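Local structure of fluoroacetyl-CoA-specific thioesterase-like domain-containing protein (Thermanaerovibrio acidaminovorans, 3QOO) at residues 9-12 with 13-16; 22-25 with 26-29; 31-34 with 35-38; 48-51 with 52-56. The protein is of unknown function but, as a hot-dog-fold relative of fluoroacetyl-CoA-specific thioesterases, may act on acyl-CoA thioesters. One frame throughout, in Å; residues are numbered along the deposited sequence. Where two conformers were deposited one is given.

Interaction 1 leads from helix 6-9 into strand 15-21, interactions 2 and 3 lie in the loop from that strand to helix 41-56, the central helix of the hot-dog fold, and interaction 4 lies within that helix. Interactions 1 and 4 touch: Phe10 CD1 lies 3.5 Å from Leu56 CD2, where the residue just after helix 6-9 packs on helix 41-56. Interactions 2 and 3 also meet, Thr27 CG2 being 3.3 Å from Phe38 O, on the side of the chain's centre opposite interaction 1. Interaction 2 carries the sodium site, with the side chain of Glu36 in interaction 3 about 13 Å from the ion and that of Gln50 in interaction 4 about 11 Å. Interactions 3 and 4 both reach the second subunit.

Interaction 1: 9-12 with 13-16; sequences LFPV and GTYR
Pro11 to Thr14 form a type II beta turn, closed by a bond from Thr14 N to Pro11 O of 3.1 Å with a fairly straight N-H...O angle of 161°. Val12 and Gly13 take the two corner positions, and Gly13 has the positive phi (97°) expected at the third residue of such a turn.

The side chain of Thr14 adds a second grip on the same carbonyl. Its OG1 donates to Pro11 O at 2.7 Å, shorter than the backbone bond, so one oxygen is held by two donors of a single residue. The chi1 of -58° makes this possible, because it sets OG1 beside the backbone N, so that the hydroxyl reaches the carbonyl oxygen the N-H already holds. The hydroxyl also lies against the CD and CB side of the proline: Pro11 CD is 3.4 Å from Thr14 OG1, and Pro11 CB 3.7 Å from that oxygen. The side chain of Val12 instead leaves the backbone away from residues 13-16. Further back, Leu9 CB sits 3.9 Å above the centre of the Phe10 ring, covering one of its faces.

The turn reverses the chain between helix 6-9 and strand 15-21. Phe10, the first residue past the helix, is buried against Leu56 of helix 41-56 and against Lys59 and Leu60 in the loop after it, while Gly13 and Thr14 share backbone hydrogen bonds with Val91, which brings the chain alongside strand 84-95 of the antiparallel sheet.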
# COMPACT_ATOMS: atom_id res chain seq x y z
N LEU A 9 -21.31 -12.26 -11.08
CA LEU A 9 -19.93 -12.63 -11.38
C LEU A 9 -19.10 -12.77 -10.10
O LEU A 9 -18.19 -13.59 -10.10
CB LEU A 9 -19.25 -11.62 -12.29
CG LEU A 9 -19.89 -11.39 -13.66
CD1 LEU A 9 -19.25 -10.23 -14.36
CD2 LEU A 9 -19.81 -12.62 -14.57
N PHE A 10 -19.45 -12.03 -9.03
CA PHE A 10 -18.63 -11.93 -7.81
C PHE A 10 -19.45 -12.16 -6.59
O PHE A 10 -19.67 -11.21 -5.82
CB PHE A 10 -17.95 -10.55 -7.70
CG PHE A 10 -17.19 -10.22 -8.90
CD1 PHE A 10 -16.28 -11.15 -9.36
CD2 PHE A 10 -17.41 -9.08 -9.63
CE1 PHE A 10 -15.62 -10.95 -10.52
CE2 PHE A 10 -16.72 -8.88 -10.80
CZ PHE A 10 -15.81 -9.79 -11.21
N PRO A 11 -19.85 -13.41 -6.34
CA PRO A 11 -20.61 -13.60 -5.15
C PRO A 11 -19.83 -13.22 -3.91
O PRO A 11 -18.65 -13.51 -3.80
CB PRO A 11 -20.94 -15.10 -5.18
CG PRO A 11 -20.80 -15.47 -6.54
CD PRO A 11 -19.75 -14.65 -7.12
N VAL A 12 -20.50 -12.60 -2.95
CA VAL A 12 -19.91 -12.34 -1.66
C VAL A 12 -19.37 -13.64 -1.08
O VAL A 12 -20.04 -14.68 -1.14
CB VAL A 12 -20.96 -11.66 -0.72
CG1 VAL A 12 -20.45 -11.58 0.70
CG2 VAL A 12 -21.27 -10.27 -1.23
N GLY A 13 -18.15 -13.60 -0.57
CA GLY A 13 -17.47 -14.74 0.02
C GLY A 13 -16.53 -15.46 -0.91
O GLY A 13 -15.74 -16.28 -0.47
N THR A 14 -16.59 -15.17 -2.20
CA THR A 14 -15.65 -15.71 -3.17
C THR A 14 -14.23 -15.35 -2.76
O THR A 14 -13.96 -14.18 -2.48
CB THR A 14 -15.92 -15.16 -4.59
OG1 THR A 14 -17.27 -15.47 -4.96
CG2 THR A 14 -14.97 -15.76 -5.61
N TYR A 15 -13.32 -16.31 -2.72
CA TYR A 15 -11.96 -16.04 -2.28
C TYR A 15 -10.90 -16.79 -3.02
O TYR A 15 -11.17 -17.82 -3.64
CB TYR A 15 -11.79 -16.29 -0.77
CG TYR A 15 -11.53 -17.74 -0.38
CD1 TYR A 15 -10.24 -18.22 -0.27
CD2 TYR A 15 -12.57 -18.60 -0.11
CE1 TYR A 15 -9.97 -19.53 0.12
CE2 TYR A 15 -12.30 -19.91 0.29
CZ TYR A 15 -11.03 -20.38 0.39
OH TYR A 15 -10.75 -21.68 0.75
N ARG A 16 -9.69 -16.28 -2.96
CA ARG A 16 -8.49 -16.96 -3.41
C ARG A 16 -7.40 -16.78 -2.36
O ARG A 16 -7.42 -15.83 -1.55
CB ARG A 16 -8.04 -16.45 -4.78
CG ARG A 16 -9.02 -16.78 -5.92
CD ARG A 16 -8.46 -16.30 -7.27
NE ARG A 16 -7.49 -17.27 -7.77
CZ ARG A 16 -7.78 -18.28 -8.59
NH1 ARG A 16 -9.03 -18.46 -9.05
NH2 ARG A 16 -6.83 -19.13 -8.96

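Interaction 2: 22-25 with 26-29; sequences VSVS and DTVT. With NA (sodium ion), chain B.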
# COMPACT_ATOMS: atom_id res chain seq x y z
N VAL A 22 8.69 -14.30 2.29
CA VAL A 22 9.22 -12.95 2.50
C VAL A 22 10.68 -12.93 2.05
O VAL A 22 11.53 -13.62 2.61
CB VAL A 22 9.07 -12.48 3.95
CG1 VAL A 22 9.64 -11.08 4.12
CG2 VAL A 22 7.61 -12.56 4.41
N SER A 23 10.97 -12.05 1.09
CA SER A 23 12.30 -11.90 0.53
C SER A 23 12.77 -10.45 0.65
O SER A 23 12.01 -9.57 1.01
CB SER A 23 12.35 -12.36 -0.92
OG SER A 23 11.68 -11.42 -1.76
N VAL A 24 14.02 -10.21 0.29
CA VAL A 24 14.60 -8.87 0.45
C VAL A 24 13.79 -7.82 -0.34
O VAL A 24 13.60 -6.69 0.12
CB VAL A 24 16.14 -8.86 0.14
CG1 VAL A 24 16.41 -9.22 -1.32
CG2 VAL A 24 16.80 -7.52 0.59
N SER A 25 13.23 -8.18 -1.50
CA SER A 25 12.45 -7.22 -2.29
C SER A 25 11.14 -6.84 -1.64
O SER A 25 10.52 -5.85 -1.99
CB SER A 25 12.23 -7.71 -3.70
OG SER A 25 11.44 -8.85 -3.73
N ASP A 26 10.70 -7.62 -0.66
CA ASP A 26 9.49 -7.38 0.10
C ASP A 26 9.74 -6.58 1.36
O ASP A 26 8.79 -6.25 2.05
CB ASP A 26 8.84 -8.73 0.49
CG ASP A 26 8.57 -9.62 -0.69
OD1 ASP A 26 7.87 -9.12 -1.59
OD2 ASP A 26 9.05 -10.78 -0.71
N THR A 27 10.99 -6.27 1.69
CA THR A 27 11.32 -5.58 2.95
C THR A 27 11.94 -4.24 2.64
O THR A 27 11.86 -3.30 3.48
CB THR A 27 12.31 -6.37 3.81
OG1 THR A 27 13.61 -6.39 3.19
CG2 THR A 27 11.83 -7.77 4.10
N VAL A 28 12.61 -4.13 1.49
CA VAL A 28 13.37 -2.93 1.15
C VAL A 28 12.40 -1.78 0.97
O VAL A 28 12.75 -0.60 1.17
CB VAL A 28 14.22 -3.12 -0.13
CG1 VAL A 28 15.26 -4.19 0.09
CG2 VAL A 28 13.34 -3.36 -1.37
N THR A 29 11.17 -2.14 0.61
CA THR A 29 10.07 -1.20 0.43
C THR A 29 9.49 -0.62 1.74
O THR A 29 8.56 0.22 1.72
CB THR A 29 8.99 -1.84 -0.41
OG1 THR A 29 8.71 -3.17 0.07
CG2 THR A 29 9.48 -1.95 -1.87
NA NA B . 12.11 -11.09 -4.16
O HOH W 1 7.62 -4.73 -1.86
O HOH W 2 8.89 -8.20 -4.19
O HOH W 3 14.37 -10.42 -3.50
O HOH W 4 9.89 -11.76 -4.57
O HOH W 5 12.48 -10.48 -6.45
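Ser23 and Asp26 bracket a tight bend in the loop that leads from strand 15-21 of the hot-dog fold toward helix 41-56, and a sodium ion is bound by two serines of the bend. Metal bonds come first: Ser23 OG binds sodium at 2.5 Å and Ser25 OG at 2.4 Å, and three waters are its other ligands. Both hydroxyls are placed between the backbone N and the carbonyl carbon of their own residue, which brings them round to the same ion.

Hydrogen bonds tie the bend together. Asp26 OD2 is gripped twice by Ser23, from N at 2.9 Å through its anti lone pair, and from OG, which approaches well above the carboxylate plane. Ser23 OG thus serves the metal and the carboxylate at once, making Asp26 a second-shell residue that helps position this ligand. In return Asp26 N donates to Ser23 O at 2.9 Å. Asp26 OD1 forms a salt bridge with Lys20, which would balance the buried charge. Further on, Val24 O accepts from Thr27 N and from Val28 N.

Apolar contacts are fewer. In one of two conformers of Val24, CG2 meets Val28 CG1 at 3.7 Å. The side chains of Val22 and Thr27 cross at about a right angle, with Val22 CG1 and Thr27 CG2 4.0 Å apart. One water links metal ligand to carboxylate, lying 2.7 Å from Ser25 OG and donating to Asp26 OD1 at 2.9 Å.

Interaction 3: 31-34 with 35-38; sequences RSKA and LEEF
Leu35 N donates to Ser32 O at 3.0 Å and so closes the short turn that runs through Lys33 and Ala34. The leucine side chain folds back over Ser32: CG lies 3.5 Å from Ser32 OG, and CD1 is 3.9 Å from Ser32 CB. With its OG anti to the backbone N (chi1 175°), Ser32 brings that hydroxyl against the branch point of the leucine.

At Glu36 the contact becomes ionic. Its side chain runs beside that of Lys33, both pointing the same way, and Lys33 NZ reaches Glu36 OE2 at 3.2 Å in a salt bridge. The bend at the far end of the lysine (chi4 63°) turns the ammonium group to the carboxylate, which it meets from above the plane. Both residues are exposed, so the pair lies on the surface.

Glu37 is tied in through a bridging water, which donates to Ala34 O at 2.7 Å and accepts from Glu37 N at 2.9 Å. Phe38 ends a type I beta turn that began at Leu35, and Leu35 O lies 4.2 Å above the centre of its ring.

The loop joins strand 15-21 to helix 41-56 and leans on the second subunit: Ala34 and Leu35 pack on Val65 and Ser66 of that subunit's strand 64-75, while Arg31 forms a salt bridge with Glu46 of its helix 41-56.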
# COMPACT_ATOMS: atom_id res chain seq x y z
N ARG A 31 11.55 1.25 3.15
CA ARG A 31 12.29 2.52 2.98
C ARG A 31 12.95 2.98 4.29
O ARG A 31 12.96 4.16 4.66
CB ARG A 31 11.36 3.61 2.40
CG ARG A 31 10.60 3.20 1.12
CD ARG A 31 11.51 2.61 0.06
NE ARG A 31 12.60 3.49 -0.33
CZ ARG A 31 12.70 4.14 -1.50
NH1 ARG A 31 13.77 4.92 -1.73
NH2 ARG A 31 11.75 4.05 -2.44
N SER A 32 13.52 2.00 4.98
CA SER A 32 14.13 2.19 6.30
C SER A 32 15.08 1.02 6.57
O SER A 32 14.64 -0.14 6.69
CB SER A 32 13.06 2.23 7.38
OG SER A 32 13.68 2.30 8.64
N LYS A 33 16.37 1.29 6.63
CA LYS A 33 17.33 0.21 6.85
C LYS A 33 17.00 -0.60 8.11
O LYS A 33 17.11 -1.85 8.12
CB LYS A 33 18.74 0.78 7.03
CG LYS A 33 19.78 -0.31 7.27
CD LYS A 33 21.19 0.15 6.95
CE LYS A 33 22.04 -1.02 6.48
NZ LYS A 33 21.49 -1.57 5.21
N ALA A 34 16.58 0.10 9.16
CA ALA A 34 16.26 -0.53 10.44
C ALA A 34 15.14 -1.59 10.34
O ALA A 34 15.01 -2.44 11.22
CB ALA A 34 15.84 0.53 11.43
N LEU A 35 14.32 -1.53 9.29
CA LEU A 35 13.18 -2.43 9.14
C LEU A 35 13.40 -3.50 8.09
O LEU A 35 12.44 -4.07 7.61
CB LEU A 35 11.95 -1.59 8.80
CG LEU A 35 11.71 -0.42 9.77
CD1 LEU A 35 10.41 0.25 9.44
CD2 LEU A 35 11.74 -0.91 11.25
N GLU A 36 14.66 -3.83 7.81
CA GLU A 36 14.99 -4.77 6.77
C GLU A 36 14.60 -6.20 7.09
O GLU A 36 14.66 -7.05 6.20
CB GLU A 36 16.51 -4.77 6.59
CG GLU A 36 17.20 -3.57 6.07
CD GLU A 36 18.72 -3.80 6.08
OE1 GLU A 36 19.34 -3.91 7.18
OE2 GLU A 36 19.30 -3.89 4.99
N GLU A 37 14.25 -6.51 8.33
CA GLU A 37 13.99 -7.89 8.75
C GLU A 37 12.59 -8.37 8.40
O GLU A 37 12.35 -9.55 8.48
CB GLU A 37 14.22 -8.12 10.25
CG GLU A 37 15.64 -8.43 10.59
CD GLU A 37 15.87 -8.95 11.99
OE1 GLU A 37 15.26 -9.96 12.41
OE2 GLU A 37 16.75 -8.42 12.66
N PHE A 38 11.65 -7.50 8.07
CA PHE A 38 10.28 -7.96 7.89
C PHE A 38 9.55 -7.28 6.76
O PHE A 38 9.94 -6.23 6.26
CB PHE A 38 9.53 -7.87 9.22
CG PHE A 38 9.57 -6.50 9.86
CD1 PHE A 38 8.62 -5.55 9.53
CD2 PHE A 38 10.50 -6.21 10.83
CE1 PHE A 38 8.62 -4.33 10.14
CE2 PHE A 38 10.52 -5.00 11.45
CZ PHE A 38 9.59 -4.05 11.11
O HOH W 6 14.41 -5.10 10.87

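Interaction 4: 48-51 with 52-56; sequences MTQL and AVEIL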
# COMPACT_ATOMS: atom_id res chain seq x y z
N MSE A 48 -2.00 -8.32 -1.96
CA MSE A 48 -3.43 -8.16 -1.96
C MSE A 48 -3.96 -7.82 -3.35
O MSE A 48 -4.95 -8.41 -3.82
CB MSE A 48 -3.84 -7.10 -0.95
CG MSE A 48 -5.35 -6.80 -0.97
SE MSE A 48 -5.95 -5.70 0.55
CE MSE A 48 -4.91 -4.07 0.23
N THR A 49 -3.28 -6.89 -4.01
CA THR A 49 -3.64 -6.47 -5.36
C THR A 49 -3.57 -7.68 -6.32
O THR A 49 -4.48 -7.91 -7.13
CB THR A 49 -2.75 -5.35 -5.87
OG1 THR A 49 -3.00 -4.20 -5.06
CG2 THR A 49 -3.06 -5.04 -7.31
N GLN A 50 -2.48 -8.43 -6.25
CA GLN A 50 -2.32 -9.58 -7.11
C GLN A 50 -3.47 -10.56 -6.97
O GLN A 50 -4.03 -11.02 -7.99
CB GLN A 50 -1.00 -10.31 -6.79
CG GLN A 50 -0.82 -11.54 -7.67
CD GLN A 50 0.45 -12.28 -7.40
OE1 GLN A 50 1.34 -11.76 -6.72
NE2 GLN A 50 0.59 -13.47 -7.98
N LEU A 51 -3.84 -10.88 -5.75
CA LEU A 51 -4.95 -11.80 -5.53
C LEU A 51 -6.28 -11.23 -5.95
O LEU A 51 -7.10 -11.95 -6.51
CB LEU A 51 -5.02 -12.23 -4.08
CG LEU A 51 -4.17 -13.40 -3.68
CD1 LEU A 51 -4.30 -13.65 -2.20
CD2 LEU A 51 -4.52 -14.62 -4.46
N ALA A 52 -6.52 -9.94 -5.69
CA ALA A 52 -7.78 -9.34 -6.08
C ALA A 52 -7.93 -9.41 -7.59
O ALA A 52 -9.01 -9.71 -8.10
CB ALA A 52 -7.82 -7.89 -5.58
N VAL A 53 -6.85 -9.13 -8.32
CA VAL A 53 -6.90 -9.21 -9.77
C VAL A 53 -7.15 -10.66 -10.20
O VAL A 53 -7.93 -10.91 -11.14
CB VAL A 53 -5.60 -8.66 -10.39
CG1 VAL A 53 -5.50 -8.96 -11.88
CG2 VAL A 53 -5.49 -7.16 -10.18
N GLU A 54 -6.50 -11.62 -9.55
CA GLU A 54 -6.75 -13.05 -9.85
C GLU A 54 -8.18 -13.49 -9.59
O GLU A 54 -8.66 -14.41 -10.24
CB GLU A 54 -5.75 -13.94 -9.08
CG GLU A 54 -4.33 -13.82 -9.65
CD GLU A 54 -3.28 -14.61 -8.91
OE1 GLU A 54 -3.66 -15.44 -8.03
OE2 GLU A 54 -2.06 -14.38 -9.23
N ILE A 55 -8.88 -12.87 -8.65
CA ILE A 55 -10.26 -13.22 -8.38
C ILE A 55 -11.17 -12.60 -9.43
O ILE A 55 -12.09 -13.26 -9.91
CB ILE A 55 -10.68 -12.72 -6.98
CG1 ILE A 55 -9.92 -13.48 -5.89
CG2 ILE A 55 -12.19 -12.83 -6.77
CD1 ILE A 55 -9.93 -12.83 -4.56
N LEU A 56 -10.96 -11.33 -9.77
CA LEU A 56 -11.94 -10.60 -10.56
C LEU A 56 -11.76 -10.68 -12.06
O LEU A 56 -12.71 -10.88 -12.78
CB LEU A 56 -11.93 -9.12 -10.21
CG LEU A 56 -12.21 -8.77 -8.73
CD1 LEU A 56 -12.19 -7.26 -8.59
CD2 LEU A 56 -13.55 -9.34 -8.26
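Leu51 and Glu54 carry most of this helical contact, together with Ala52 and Gln50, one turn before the glutamate. Leu51 O accepts from Ile55 N at 2.9 Å, and the leucine CD2 leans obliquely toward Glu54 OE1, 3.8 Å away. The other carboxylate oxygen is used by Gln50, whose NE2 donates to Glu54 OE2 at 3.1 Å with an N-H...O angle of 163°. The two side chains lie alongside each other; the bond stays nearly in the amide plane and reaches the syn side of the carboxylate, tilted out of its plane, the two planes being 76° apart. Gln50 CG is anti to the backbone N (chi1 179°) and its chain is extended, which carries the amide across to the glutamate a turn later. Ala52 N donates to the O of Met48, present as selenomethionine, at 2.9 Å, and Ala52 CB sits 3.4 Å from Met48 O.

Leu51 packs on Met18, Phe87 and Val89 of the sheet, Ala52 on Gln117 and Arg119, while Gln50 touches Arg31 of the second subunit. A long helix cradled by an antiparallel sheet, its apolar side chains turned into the curve, is the hallmark of the hot-dog fold.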